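PDB 6N1L: fibronectin-binding protein BBK32 from Borrelia burgdorferi, which binds fibronectin and, through the complement inhibitory domain described here, probably blocks the classical pathway of complement by binding C1r. Local coordinates for residues A[38-41]-A[42-45]; A[72-75]-A[76-79]; A[109-112]-A[113-117]; A[120-123]-A[124-128]. One frame throughout, in Å; residues are numbered along the deposited sequence.

Contact 1 (A[38-41]-A[42-45])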
ATOM      1  N   SER A  38       7.561 -13.257  -4.011  1.00 32.02           N
ATOM      2  CA  SER A  38       7.890 -13.698  -5.368  1.00 29.49           C
ATOM      3  C   SER A  38       9.199 -14.477  -5.424  1.00 31.42           C
ATOM      4  O   SER A  38       9.277 -15.521  -6.088  1.00 35.17           O
ATOM      5  CB  SER A  38       7.961 -12.493  -6.309  1.00 36.20           C
ATOM      6  OG  SER A  38       6.702 -11.856  -6.401  1.00 37.72           O
ATOM      7  N   THR A  39      10.234 -14.004  -4.724  1.00 29.90           N
ATOM      8  CA  THR A  39      11.519 -14.697  -4.775  1.00 34.90           C
ATOM      9  C   THR A  39      11.456 -16.073  -4.119  1.00 34.79           C
ATOM     10  O   THR A  39      12.134 -16.997  -4.581  1.00 33.29           O
ATOM     11  CB  THR A  39      12.643 -13.863  -4.145  1.00 32.09           C
ATOM     12  OG1 THR A  39      12.468 -13.732  -2.727  1.00 31.90           O
ATOM     13  CG2 THR A  39      12.710 -12.482  -4.789  1.00 35.82           C
ATOM     14  N   LYS A  40      10.653 -16.237  -3.060  1.00 31.39           N
ATOM     15  CA  LYS A  40      10.519 -17.557  -2.442  1.00 32.41           C
ATOM     16  C   LYS A  40       9.838 -18.541  -3.382  1.00 35.99           C
ATOM     17  O   LYS A  40      10.200 -19.726  -3.425  1.00 34.72           O
ATOM     18  CB  LYS A  40       9.726 -17.469  -1.136  1.00 33.80           C
ATOM     19  CG  LYS A  40      10.247 -16.521  -0.098  1.00 32.71           C
ATOM     20  CD  LYS A  40      11.727 -16.668   0.156  1.00 29.44           C
ATOM     21  CE  LYS A  40      12.177 -15.661   1.179  1.00 34.58           C
ATOM     22  NZ  LYS A  40      13.623 -15.744   1.416  1.00 34.14           N
ATOM     23  N   LEU A  41       8.824 -18.074  -4.117  1.00 32.31           N
ATOM     24  CA  LEU A  41       8.135 -18.920  -5.079  1.00 35.13           C
ATOM     25  C   LEU A  41       9.063 -19.298  -6.221  1.00 42.71           C
ATOM     26  O   LEU A  41       9.040 -20.441  -6.698  1.00 40.13           O
ATOM     27  CB  LEU A  41       6.888 -18.204  -5.613  1.00 33.11           C
ATOM     28  CG  LEU A  41       5.805 -17.901  -4.566  1.00 36.05           C
ATOM     29  CD1 LEU A  41       4.733 -16.986  -5.145  1.00 38.67           C
ATOM     30  CD2 LEU A  41       5.169 -19.171  -4.011  1.00 37.89           C
ATOM     31  N   THR A  42       9.900 -18.352  -6.658  1.00 38.16           N
ATOM     32  CA  THR A  42      10.892 -18.656  -7.683  1.00 42.54           C
ATOM     33  C   THR A  42      11.919 -19.659  -7.173  1.00 41.84           C
ATOM     34  O   THR A  42      12.218 -20.652  -7.848  1.00 47.67           O
ATOM     35  CB  THR A  42      11.580 -17.371  -8.142  1.00 43.46           C
ATOM     36  OG1 THR A  42      10.645 -16.569  -8.874  1.00 44.73           O
ATOM     37  CG2 THR A  42      12.773 -17.697  -9.028  1.00 48.28           C
ATOM     38  N   GLN A  43      12.450 -19.428  -5.969  1.00 37.21           N
ATOM     39  CA  GLN A  43      13.506 -20.287  -5.434  1.00 40.09           C
ATOM     40  C   GLN A  43      13.030 -21.722  -5.261  1.00 46.49           C
ATOM     41  O   GLN A  43      13.773 -22.669  -5.548  1.00 45.00           O
ATOM     42  CB  GLN A  43      14.009 -19.741  -4.093  1.00 39.11           C
ATOM     43  CG  GLN A  43      14.928 -18.544  -4.208  1.00 34.08           C
ATOM     44  CD  GLN A  43      14.942 -17.712  -2.947  1.00 39.97           C
ATOM     45  OE1 GLN A  43      14.468 -18.147  -1.899  1.00 39.82           O
ATOM     46  NE2 GLN A  43      15.478 -16.514  -3.043  1.00 35.91           N
ATOM     47  N   MET A  44      11.796 -21.907  -4.787  1.00 43.39           N
ATOM     48  CA  MET A  44      11.346 -23.258  -4.464  1.00 50.90           C
ATOM     49  C   MET A  44      11.138 -24.121  -5.705  1.00 53.75           C
ATOM     50  O   MET A  44      11.075 -25.349  -5.577  1.00 58.01           O
ATOM     51  CB  MET A  44      10.071 -23.202  -3.611  1.00 49.66           C
ATOM     52  CG  MET A  44       8.815 -22.731  -4.324  1.00 47.33           C
ATOM     53  SD  MET A  44       7.368 -22.711  -3.232  1.00 47.70           S
ATOM     54  CE  MET A  44       6.692 -24.331  -3.552  1.00 55.38           C
ATOM     55  N   TYR A  45      11.050 -23.526  -6.898  1.00 55.07           N
ATOM     56  CA  TYR A  45      11.004 -24.282  -8.147  1.00 56.10           C
ATOM     57  C   TYR A  45      12.292 -24.170  -8.957  1.00 56.11           C
ATOM     58  O   TYR A  45      12.300 -24.551 -10.134  1.00 60.81           O
ATOM     59  CB  TYR A  45       9.827 -23.831  -9.025  1.00 60.06           C
ATOM     60  CG  TYR A  45       8.452 -24.172  -8.491  1.00 64.24           C
ATOM     61  CD1 TYR A  45       7.696 -25.195  -9.057  1.00 69.45           C
ATOM     62  CD2 TYR A  45       7.894 -23.451  -7.445  1.00 63.35           C
ATOM     63  CE1 TYR A  45       6.431 -25.505  -8.572  1.00 71.98           C
ATOM     64  CE2 TYR A  45       6.634 -23.754  -6.953  1.00 63.91           C
ATOM     65  CZ  TYR A  45       5.907 -24.777  -7.518  1.00 69.28           C
ATOM     66  OH  TYR A  45       4.653 -25.066  -7.024  1.00 71.23           O
TER

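Contact 2 (A[72-75]-A[76-79])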
ATOM      1  N   ASN A  72      -1.914  -4.672   6.490  1.00 38.13           N
ATOM      2  CA  ASN A  72      -1.220  -3.571   5.832  1.00 34.08           C
ATOM      3  C   ASN A  72      -2.191  -2.690   5.043  1.00 32.24           C
ATOM      4  O   ASN A  72      -2.019  -1.467   4.988  1.00 34.02           O
ATOM      5  CB  ASN A  72      -0.122  -4.116   4.918  1.00 31.35           C
ATOM      6  CG  ASN A  72       1.081  -4.636   5.692  1.00 37.82           C
ATOM      7  OD1 ASN A  72       1.275  -4.302   6.860  1.00 41.82           O
ATOM      8  ND2 ASN A  72       1.895  -5.452   5.038  1.00 39.85           N
ATOM      9  N   PHE A  73      -3.214  -3.284   4.420  1.00 30.79           N
ATOM     10  CA  PHE A  73      -4.167  -2.442   3.689  1.00 33.86           C
ATOM     11  C   PHE A  73      -5.048  -1.646   4.644  1.00 39.74           C
ATOM     12  O   PHE A  73      -5.404  -0.497   4.355  1.00 32.88           O
ATOM     13  CB  PHE A  73      -5.020  -3.266   2.726  1.00 31.78           C
ATOM     14  CG  PHE A  73      -4.532  -3.197   1.303  1.00 31.75           C
ATOM     15  CD1 PHE A  73      -3.554  -4.067   0.853  1.00 35.15           C
ATOM     16  CD2 PHE A  73      -5.008  -2.227   0.432  1.00 30.47           C
ATOM     17  CE1 PHE A  73      -3.071  -3.984  -0.457  1.00 32.28           C
ATOM     18  CE2 PHE A  73      -4.533  -2.136  -0.862  1.00 31.37           C
ATOM     19  CZ  PHE A  73      -3.569  -3.023  -1.318  1.00 36.17           C
ATOM     20  N   LYS A  74      -5.403  -2.218   5.793  1.00 35.64           N
ATOM     21  CA  LYS A  74      -6.155  -1.416   6.762  1.00 36.08           C
ATOM     22  C   LYS A  74      -5.308  -0.276   7.299  1.00 36.12           C
ATOM     23  O   LYS A  74      -5.811   0.843   7.475  1.00 39.17           O
ATOM     24  CB  LYS A  74      -6.690  -2.292   7.894  1.00 40.83           C
ATOM     25  CG  LYS A  74      -7.972  -3.029   7.500  1.00 48.69           C
ATOM     26  CD  LYS A  74      -8.911  -2.126   6.673  1.00 48.56           C
ATOM     27  CE  LYS A  74     -10.228  -2.824   6.320  1.00 49.27           C
ATOM     28  NZ  LYS A  74     -11.217  -1.933   5.610  1.00 50.77           N
ATOM     29  N   THR A  75      -4.018  -0.524   7.547  1.00 31.87           N
ATOM     30  CA  THR A  75      -3.117   0.549   7.953  1.00 33.14           C
ATOM     31  C   THR A  75      -3.069   1.643   6.885  1.00 37.17           C
ATOM     32  O   THR A  75      -3.176   2.838   7.190  1.00 34.25           O
ATOM     33  CB  THR A  75      -1.716  -0.002   8.208  1.00 37.09           C
ATOM     34  OG1 THR A  75      -1.735  -0.908   9.325  1.00 34.55           O
ATOM     35  CG2 THR A  75      -0.737   1.121   8.478  1.00 39.74           C
ATOM     36  N   LEU A  76      -2.935   1.236   5.619  1.00 30.48           N
ATOM     37  CA  LEU A  76      -2.919   2.204   4.519  1.00 29.29           C
ATOM     38  C   LEU A  76      -4.218   3.008   4.461  1.00 28.99           C
ATOM     39  O   LEU A  76      -4.190   4.241   4.358  1.00 31.24           O
ATOM     40  CB  LEU A  76      -2.670   1.476   3.197  1.00 28.73           C
ATOM     41  CG  LEU A  76      -2.788   2.292   1.901  1.00 28.70           C
ATOM     42  CD1 LEU A  76      -1.820   3.465   1.901  1.00 29.67           C
ATOM     43  CD2 LEU A  76      -2.487   1.373   0.724  1.00 28.75           C
ATOM     44  N   LEU A  77      -5.366   2.326   4.489  1.00 28.06           N
ATOM     45  CA  LEU A  77      -6.651   3.019   4.466  1.00 32.85           C
ATOM     46  C   LEU A  77      -6.763   4.011   5.619  1.00 36.73           C
ATOM     47  O   LEU A  77      -7.163   5.171   5.430  1.00 31.34           O
ATOM     48  CB  LEU A  77      -7.793   2.007   4.518  1.00 33.24           C
ATOM     49  CG  LEU A  77      -9.218   2.545   4.401  1.00 33.46           C
ATOM     50  CD1 LEU A  77      -9.398   3.409   3.129  1.00 32.44           C
ATOM     51  CD2 LEU A  77     -10.243   1.415   4.457  1.00 38.39           C
ATOM     52  N   ASN A  78      -6.412   3.568   6.827  1.00 34.09           N
ATOM     53  CA  ASN A  78      -6.548   4.447   7.986  1.00 37.76           C
ATOM     54  C   ASN A  78      -5.707   5.710   7.838  1.00 36.20           C
ATOM     55  O   ASN A  78      -6.178   6.809   8.154  1.00 37.41           O
ATOM     56  CB  ASN A  78      -6.175   3.694   9.265  1.00 38.63           C
ATOM     57  CG  ASN A  78      -7.218   2.666   9.658  1.00 39.01           C
ATOM     58  OD1 ASN A  78      -8.341   2.685   9.159  1.00 44.97           O
ATOM     59  ND2 ASN A  78      -6.853   1.764  10.579  1.00 47.65           N
ATOM     60  N   TYR A  79      -4.464   5.582   7.356  1.00 33.24           N
ATOM     61  CA  TYR A  79      -3.638   6.768   7.160  1.00 34.22           C
ATOM     62  C   TYR A  79      -4.292   7.726   6.165  1.00 32.10           C
ATOM     63  O   TYR A  79      -4.297   8.946   6.378  1.00 33.49           O
ATOM     64  CB  TYR A  79      -2.240   6.378   6.680  1.00 32.58           C
ATOM     65  CG  TYR A  79      -1.288   5.933   7.781  1.00 35.12           C
ATOM     66  CD1 TYR A  79      -1.181   6.653   8.970  1.00 36.46           C
ATOM     67  CD2 TYR A  79      -0.499   4.796   7.631  1.00 34.29           C
ATOM     68  CE1 TYR A  79      -0.309   6.250   9.977  1.00 40.02           C
ATOM     69  CE2 TYR A  79       0.369   4.386   8.626  1.00 36.63           C
ATOM     70  CZ  TYR A  79       0.464   5.116   9.796  1.00 38.78           C
ATOM     71  OH  TYR A  79       1.330   4.705  10.781  1.00 43.33           O
TER

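Contact 3 (A[109-112]-A[113-117])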
ATOM      1  N   ILE A 109      -8.483   2.675  -2.587  1.00 29.92           N
ATOM      2  CA  ILE A 109      -8.026   1.712  -1.577  1.00 29.45           C
ATOM      3  C   ILE A 109      -9.159   0.768  -1.200  1.00 33.04           C
ATOM      4  O   ILE A 109      -8.957  -0.446  -1.042  1.00 33.77           O
ATOM      5  CB  ILE A 109      -7.461   2.444  -0.339  1.00 29.22           C
ATOM      6  CG1 ILE A 109      -6.193   3.194  -0.710  1.00 28.49           C
ATOM      7  CG2 ILE A 109      -7.119   1.454   0.782  1.00 31.90           C
ATOM      8  CD1 ILE A 109      -5.662   4.078   0.379  1.00 30.59           C
ATOM      9  N   LYS A 110     -10.378   1.302  -1.088  1.00 34.00           N
ATOM     10  CA  LYS A 110     -11.509   0.447  -0.757  1.00 34.21           C
ATOM     11  C   LYS A 110     -11.764  -0.570  -1.859  1.00 34.48           C
ATOM     12  O   LYS A 110     -12.089  -1.731  -1.576  1.00 40.15           O
ATOM     13  CB  LYS A 110     -12.748   1.300  -0.489  1.00 36.01           C
ATOM     14  CG  LYS A 110     -12.672   2.029   0.854  1.00 40.35           C
ATOM     15  CD  LYS A 110     -13.899   2.900   1.081  1.00 41.75           C
ATOM     16  CE  LYS A 110     -13.659   3.866   2.230  1.00 50.51           C
ATOM     17  NZ  LYS A 110     -14.465   5.114   2.076  1.00 55.44           N
ATOM     18  N   THR A 111     -11.583  -0.167  -3.119  1.00 34.49           N
ATOM     19  CA  THR A 111     -11.746  -1.095  -4.237  1.00 34.95           C
ATOM     20  C   THR A 111     -10.702  -2.205  -4.193  1.00 35.55           C
ATOM     21  O   THR A 111     -11.008  -3.373  -4.464  1.00 38.84           O
ATOM     22  CB  THR A 111     -11.662  -0.336  -5.560  1.00 35.61           C
ATOM     23  OG1 THR A 111     -12.736   0.607  -5.632  1.00 41.11           O
ATOM     24  CG2 THR A 111     -11.777  -1.288  -6.742  1.00 37.11           C
ATOM     25  N   LEU A 112      -9.464  -1.858  -3.844  1.00 34.83           N
ATOM     26  CA  LEU A 112      -8.410  -2.866  -3.732  1.00 33.09           C
ATOM     27  C   LEU A 112      -8.672  -3.831  -2.585  1.00 38.49           C
ATOM     28  O   LEU A 112      -8.399  -5.031  -2.702  1.00 35.83           O
ATOM     29  CB  LEU A 112      -7.055  -2.177  -3.553  1.00 30.70           C
ATOM     30  CG  LEU A 112      -6.620  -1.244  -4.688  1.00 33.82           C
ATOM     31  CD1 LEU A 112      -5.231  -0.667  -4.384  1.00 31.28           C
ATOM     32  CD2 LEU A 112      -6.615  -1.978  -6.025  1.00 37.33           C
ATOM     33  N   ILE A 113      -9.170  -3.328  -1.450  1.00 35.90           N
ATOM     34  CA  ILE A 113      -9.461  -4.208  -0.324  1.00 35.75           C
ATOM     35  C   ILE A 113     -10.554  -5.196  -0.704  1.00 43.06           C
ATOM     36  O   ILE A 113     -10.532  -6.363  -0.292  1.00 44.14           O
ATOM     37  CB  ILE A 113      -9.843  -3.373   0.913  1.00 38.72           C
ATOM     38  CG1 ILE A 113      -8.595  -2.694   1.476  1.00 30.26           C
ATOM     39  CG2 ILE A 113     -10.526  -4.235   1.976  1.00 40.98           C
ATOM     40  CD1 ILE A 113      -8.875  -1.579   2.484  1.00 37.26           C
ATOM     41  N   ALA A 114     -11.506  -4.748  -1.527  1.00 37.62           N
ATOM     42  CA  ALA A 114     -12.543  -5.635  -2.038  1.00 43.66           C
ATOM     43  C   ALA A 114     -11.969  -6.647  -3.024  1.00 44.91           C
ATOM     44  O   ALA A 114     -12.379  -7.815  -3.023  1.00 46.61           O
ATOM     45  CB  ALA A 114     -13.655  -4.814  -2.691  1.00 45.98           C
ATOM     46  N   LYS A 115     -11.026  -6.219  -3.877  1.00 44.26           N
ATOM     47  CA  LYS A 115     -10.389  -7.138  -4.820  1.00 48.20           C
ATOM     48  C   LYS A 115      -9.611  -8.223  -4.090  1.00 45.22           C
ATOM     49  O   LYS A 115      -9.621  -9.387  -4.506  1.00 50.61           O
ATOM     50  CB  LYS A 115      -9.458  -6.380  -5.771  1.00 39.76           C
ATOM     51  CG  LYS A 115     -10.148  -5.655  -6.906  1.00 49.51           C
ATOM     52  CD  LYS A 115      -9.137  -4.939  -7.793  1.00 46.76           C
ATOM     53  CE  LYS A 115      -9.820  -4.244  -8.954  1.00 52.02           C
ATOM     54  NZ  LYS A 115      -8.864  -3.408  -9.722  1.00 54.98           N
ATOM     55  N   ILE A 116      -8.924  -7.860  -3.004  1.00 37.74           N
ATOM     56  CA  ILE A 116      -8.156  -8.835  -2.230  1.00 44.45           C
ATOM     57  C   ILE A 116      -9.075  -9.883  -1.618  1.00 51.08           C
ATOM     58  O   ILE A 116      -8.702 -11.057  -1.500  1.00 49.08           O
ATOM     59  CB  ILE A 116      -7.329  -8.107  -1.150  1.00 45.29           C
ATOM     60  CG1 ILE A 116      -6.180  -7.333  -1.793  1.00 42.32           C
ATOM     61  CG2 ILE A 116      -6.801  -9.071  -0.094  1.00 48.86           C
ATOM     62  CD1 ILE A 116      -5.530  -6.379  -0.834  1.00 43.51           C
ATOM     63  N   LYS A 117     -10.289  -9.486  -1.231  1.00 50.53           N
ATOM     64  CA  LYS A 117     -11.215 -10.427  -0.607  1.00 52.79           C
ATOM     65  C   LYS A 117     -11.670 -11.506  -1.583  1.00 52.06           C
ATOM     66  O   LYS A 117     -11.841 -12.665  -1.192  1.00 58.98           O
ATOM     67  CB  LYS A 117     -12.417  -9.675  -0.040  1.00 54.56           C
ATOM     68  CG  LYS A 117     -12.172  -9.107   1.332  1.00 54.65           C
ATOM     69  CD  LYS A 117     -13.278  -8.152   1.739  1.00 56.41           C
ATOM     70  CE  LYS A 117     -13.000  -7.573   3.117  1.00 62.90           C
ATOM     71  NZ  LYS A 117     -13.902  -6.429   3.415  1.00 63.35           N
TER

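Contact 4 (A[120-123]-A[124-128])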
ATOM      1  N   SER A 120      -8.862 -16.162  -3.485  1.00 55.05           N
ATOM      2  CA  SER A 120      -8.460 -17.180  -2.521  1.00 54.16           C
ATOM      3  C   SER A 120      -6.943 -17.328  -2.465  1.00 50.45           C
ATOM      4  O   SER A 120      -6.373 -17.531  -1.387  1.00 55.11           O
ATOM      5  CB  SER A 120      -9.114 -18.514  -2.881  1.00 51.48           C
ATOM      6  OG  SER A 120      -9.052 -18.728  -4.281  1.00 59.99           O
ATOM      7  N   ASN A 121      -6.281 -17.223  -3.613  1.00 51.60           N
ATOM      8  CA  ASN A 121      -4.845 -17.448  -3.695  1.00 49.00           C
ATOM      9  C   ASN A 121      -4.091 -16.176  -3.321  1.00 43.95           C
ATOM     10  O   ASN A 121      -4.316 -15.122  -3.923  1.00 44.33           O
ATOM     11  CB  ASN A 121      -4.487 -17.893  -5.109  1.00 46.27           C
ATOM     12  CG  ASN A 121      -3.014 -18.184  -5.273  1.00 51.18           C
ATOM     13  OD1 ASN A 121      -2.230 -17.304  -5.637  1.00 47.20           O
ATOM     14  ND2 ASN A 121      -2.629 -19.434  -5.032  1.00 53.73           N
ATOM     15  N   LEU A 122      -3.187 -16.282  -2.338  1.00 45.26           N
ATOM     16  CA  LEU A 122      -2.517 -15.095  -1.799  1.00 42.72           C
ATOM     17  C   LEU A 122      -1.661 -14.406  -2.855  1.00 43.32           C
ATOM     18  O   LEU A 122      -1.690 -13.177  -2.989  1.00 38.95           O
ATOM     19  CB  LEU A 122      -1.660 -15.461  -0.584  1.00 45.31           C
ATOM     20  CG  LEU A 122      -0.965 -14.250   0.055  1.00 41.88           C
ATOM     21  CD1 LEU A 122      -1.984 -13.138   0.342  1.00 39.48           C
ATOM     22  CD2 LEU A 122      -0.193 -14.604   1.322  1.00 37.36           C
ATOM     23  N   TYR A 123      -0.867 -15.176  -3.604  1.00 41.43           N
ATOM     24  CA  TYR A 123      -0.047 -14.552  -4.636  1.00 41.91           C
ATOM     25  C   TYR A 123      -0.914 -13.849  -5.674  1.00 42.04           C
ATOM     26  O   TYR A 123      -0.565 -12.764  -6.155  1.00 41.28           O
ATOM     27  CB  TYR A 123       0.867 -15.582  -5.305  1.00 45.95           C
ATOM     28  CG  TYR A 123       1.922 -14.916  -6.154  1.00 41.60           C
ATOM     29  CD1 TYR A 123       2.911 -14.136  -5.564  1.00 47.75           C
ATOM     30  CD2 TYR A 123       1.907 -15.028  -7.532  1.00 46.21           C
ATOM     31  CE1 TYR A 123       3.870 -13.498  -6.329  1.00 49.60           C
ATOM     32  CE2 TYR A 123       2.868 -14.400  -8.309  1.00 50.30           C
ATOM     33  CZ  TYR A 123       3.847 -13.638  -7.697  1.00 48.98           C
ATOM     34  OH  TYR A 123       4.809 -13.003  -8.452  1.00 58.14           O
ATOM     35  N   GLU A 124      -2.050 -14.452  -6.027  1.00 41.58           N
ATOM     36  CA  GLU A 124      -2.972 -13.808  -6.952  1.00 44.57           C
ATOM     37  C   GLU A 124      -3.545 -12.526  -6.364  1.00 38.07           C
ATOM     38  O   GLU A 124      -3.813 -11.575  -7.105  1.00 40.14           O
ATOM     39  CB  GLU A 124      -4.106 -14.765  -7.318  1.00 49.94           C
ATOM     40  CG  GLU A 124      -3.661 -15.976  -8.126  1.00 51.01           C
ATOM     41  CD  GLU A 124      -3.034 -15.578  -9.444  1.00 54.44           C
ATOM     42  OE1 GLU A 124      -3.680 -14.813 -10.196  1.00 56.08           O
ATOM     43  OE2 GLU A 124      -1.900 -16.025  -9.724  1.00 57.69           O
ATOM     44  N   ALA A 125      -3.763 -12.496  -5.049  1.00 38.75           N
ATOM     45  CA  ALA A 125      -4.260 -11.281  -4.402  1.00 38.42           C
ATOM     46  C   ALA A 125      -3.253 -10.145  -4.540  1.00 35.28           C
ATOM     47  O   ALA A 125      -3.611  -9.025  -4.928  1.00 37.53           O
ATOM     48  CB  ALA A 125      -4.575 -11.564  -2.931  1.00 37.47           C
ATOM     49  N   TYR A 126      -1.978 -10.425  -4.253  1.00 33.56           N
ATOM     50  CA  TYR A 126      -0.920  -9.441  -4.475  1.00 35.44           C
ATOM     51  C   TYR A 126      -0.886  -8.996  -5.932  1.00 37.47           C
ATOM     52  O   TYR A 126      -0.869  -7.797  -6.224  1.00 35.10           O
ATOM     53  CB  TYR A 126       0.441 -10.016  -4.056  1.00 37.05           C
ATOM     54  CG  TYR A 126       0.779  -9.868  -2.590  1.00 32.71           C
ATOM     55  CD1 TYR A 126       1.264  -8.665  -2.074  1.00 32.55           C
ATOM     56  CD2 TYR A 126       0.613 -10.937  -1.710  1.00 34.10           C
ATOM     57  CE1 TYR A 126       1.579  -8.529  -0.740  1.00 32.85           C
ATOM     58  CE2 TYR A 126       0.922 -10.820  -0.368  1.00 36.69           C
ATOM     59  CZ  TYR A 126       1.403  -9.614   0.123  1.00 31.01           C
ATOM     60  OH  TYR A 126       1.698  -9.492   1.448  1.00 30.96           O
ATOM     61  N   LYS A 127      -0.901  -9.955  -6.869  1.00 34.95           N
ATOM     62  CA  LYS A 127      -0.866  -9.602  -8.286  1.00 39.23           C
ATOM     63  C   LYS A 127      -2.023  -8.693  -8.678  1.00 39.55           C
ATOM     64  O   LYS A 127      -1.870  -7.827  -9.547  1.00 42.54           O
ATOM     65  CB  LYS A 127      -0.874 -10.870  -9.148  1.00 41.60           C
ATOM     66  CG  LYS A 127       0.509 -11.334  -9.562  1.00 48.94           C
ATOM     67  CD  LYS A 127       0.443 -12.129 -10.861  1.00 56.19           C
ATOM     68  CE  LYS A 127      -0.236 -13.480 -10.652  1.00 57.10           C
ATOM     69  NZ  LYS A 127      -0.841 -14.015 -11.916  1.00 63.23           N
ATOM     70  N   ALA A 128      -3.181  -8.856  -8.043  1.00 39.52           N
ATOM     71  CA  ALA A 128      -4.313  -7.997  -8.353  1.00 40.67           C
ATOM     72  C   ALA A 128      -4.094  -6.535  -7.959  1.00 40.22           C
ATOM     73  O   ALA A 128      -4.780  -5.664  -8.506  1.00 37.35           O
ATOM     74  CB  ALA A 128      -5.567  -8.538  -7.669  1.00 40.25           C
TER

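Contact 1 (A[38-41]-A[42-45])
The ring of Tyr45 turns an edge to the backbone carbonyl of Leu41. Leu41 O lies near the ring plane, with Tyr45 CD2 3.3 Å away. The other flat group is the amide of Gln43, which sits beside two side chains of the preceding turn. Its OE1 meets the aliphatic part of Lys40, with Gln43 OE1 3.7 Å from Lys40 CD. Its nitrogen is on the side of Thr39, with Gln43 NE2 4.0 Å from Thr39 CB. Gln43 runs the same way as both neighbours. The stem of Gln43 also rests on the carbonyl that accepts its backbone N-H, Gln43 CG being 3.2 Å from Thr39 O. These residues lie near the C-terminal end of helix 9-44, the long first helix of an all-helical domain. Backbone bonds from Thr42 N to Ser38 O, Gln43 N to Thr39 O and Met44 N to Lys40 O hold the turn. Tyr45 N then bonds to Thr42 O, a shorter step near the helix end. Met44 has its CG between the backbone N and the carbonyl carbon (chi1 70°). This sets Met44 CG 3.3 Å from Leu41 O and its sulfur beside a leucine methyl, Met44 SD to Leu41 CD2 being 4.2 Å. Helix 51-61 meets this surface. Lys40 NZ forms a salt bridge with Glu60, and Leu41 touches Ala61.

Contact 2 (A[72-75]-A[76-79])
Thr75 and Tyr79 meet through side chains that run alongside each other, one helical turn apart. Among the apolar contacts this is a close one, with Thr75 CG2 3.5 Å from Tyr79 CE2. The methyl gets there because it lies anti to the backbone N, beside the carbonyl carbon. The hydroxyl takes the other branch (chi1 -65°) and bonds back to Lys71 O. Phe73 and Leu76 touch more loosely, with Phe73 CE2 4.4 Å from Leu76 CD2. Lys74 and Leu77 also lie side by side. Here the ammonium end reaches a methyl, Lys74 NZ to Leu77 CD2 being 3.7 Å. Asn78 leans back on the carbonyl that its own N-H uses, Asn78 CG lying 3.2 Å from Lys74 O, but its side-chain amide is badly angled to bond there. The backbone bonds are regular. Four amides in succession, Leu76 to Tyr79, each give their N-H to the carbonyl four residues earlier. The bond from Leu77 N to Phe73 O is 2.8 Å and nearly straight at 172°. The stretch belongs to helix 66-87 of the helical bundle. Leu76 touches Ala23 of helix 9-44, while Phe73 reaches Ile129 and Ile133 of helix 122-147. The chemistry thus divides round the helix: Phe73 and Leu76 are apolar and buried among other helices, whereas Lys74 and Asn78 are exposed, where their polar ends can meet solvent.

Contact 3 (A[109-112]-A[113-117])
In Ile109 and Ile113 the first torsion is nearly the same, with CG1 beside the backbone N and CG2 anti to it (chi1 -66° and -73°). The CG2 branch of Ile109 therefore faces the CG1 arm of Ile113. With that arm extended, Ile113 CD1 ends 3.9 Å from Ile109 CG2, and the two side chains cross at a slant. The same arm lies over the backbone carbonyl one turn back, with Ile113 CG1 3.4 Å from Ile109 O. Ile116 repeats this pattern, its CG1 being 3.3 Å from Leu112 O. The carbonyls under both arms are already used: Ile113 N bonds to Ile109 O, and Ile116 N bonds to Leu112 O at 2.9 Å. These residues belong to helix 93-117 of the all-helical domain. Ile109, Leu112, Ile113 and Ile116 make the buried face, in the three-and-four spacing that lines up residues on one side of a helix. Ile109 touches Met136 of helix 122-147 and Ile80 of helix 66-87, while Leu112 packs on Ile129 and Ile133. Round the helix, Lys115 extends alongside Thr111, with Lys115 CE 4.2 Å from Thr111 CG2. Lys115 CD is 4.3 Å from Leu112 CD2, so the aliphatic chain borders the apolar face. Lys110 is exposed, and its NZ forms a salt bridge with Glu106, one turn back on the same helix.

Contact 4 (A[120-123]-A[124-128])
Asn121 is the N-cap of helix 122-147, which begins just after the turn from helix 93-117. Its side-chain OD1 accepts the N-H of Glu124 at 2.9 Å, in the carbonyl plane and on a lone pair. CG lies anti to the backbone N (chi1 -179°), which turns OD1 toward the N-H of Glu124. Glu124 CG also comes 3.2 Å from Asn121 OD1, so the amide and the glutamate stem are in close contact. Asn121 O takes the N-H of Ala125. One residue on, Tyr126 N bonds to Leu122 O, nearly along the C=O axis. The same oxygen lies at the edge of the Tyr126 ring, and Leu122 CD1 packs 3.8 Å from Tyr126 CE2. Lys127 passes across Tyr123, with its CE 4.0 Å from Tyr123 CE2. Lys127 NZ forms a salt bridge with the Glu124 carboxylate, 3.2 Å from Glu124 OE2, its hydrogen bonds to both oxygens being weak. The Tyr123 ring also stacks edge-to-face with Phe37 of helix 9-44. The cap satisfies an amide that has no preceding helical turn to bond to. The carboxylate of Glu124 near the N-terminal end may suit the helix dipole, though its pairing with Lys127 would partly offset that.

The four contacts come one after another along the chain, on helices 9-44, 66-87, 93-117 and 122-147. Contacts 2 and 3, with centres 12 Å apart, meet in the bundle interior. Phe73 CE1 lies 3.5 Å from Ile116 CD1, and Leu76 CG lies 3.7 Å from Ile109 CD1. Contact 4 adjoins contact 3 in sequence, across the turn between the last two helices. It also touches contact 1, where Ser38 OG and Tyr123 OH are 3.0 Å apart, probably hydrogen-bonded, and Leu41 CD1 packs on Tyr123 CD1. Contact 1 is the outlying one, 28 Å from contact 2 between centres. The start of helix 122-147 thus packs against the C-terminal part of helix 9-44, while contacts 2 and 3 join helices 66-87 and 93-117 in the core.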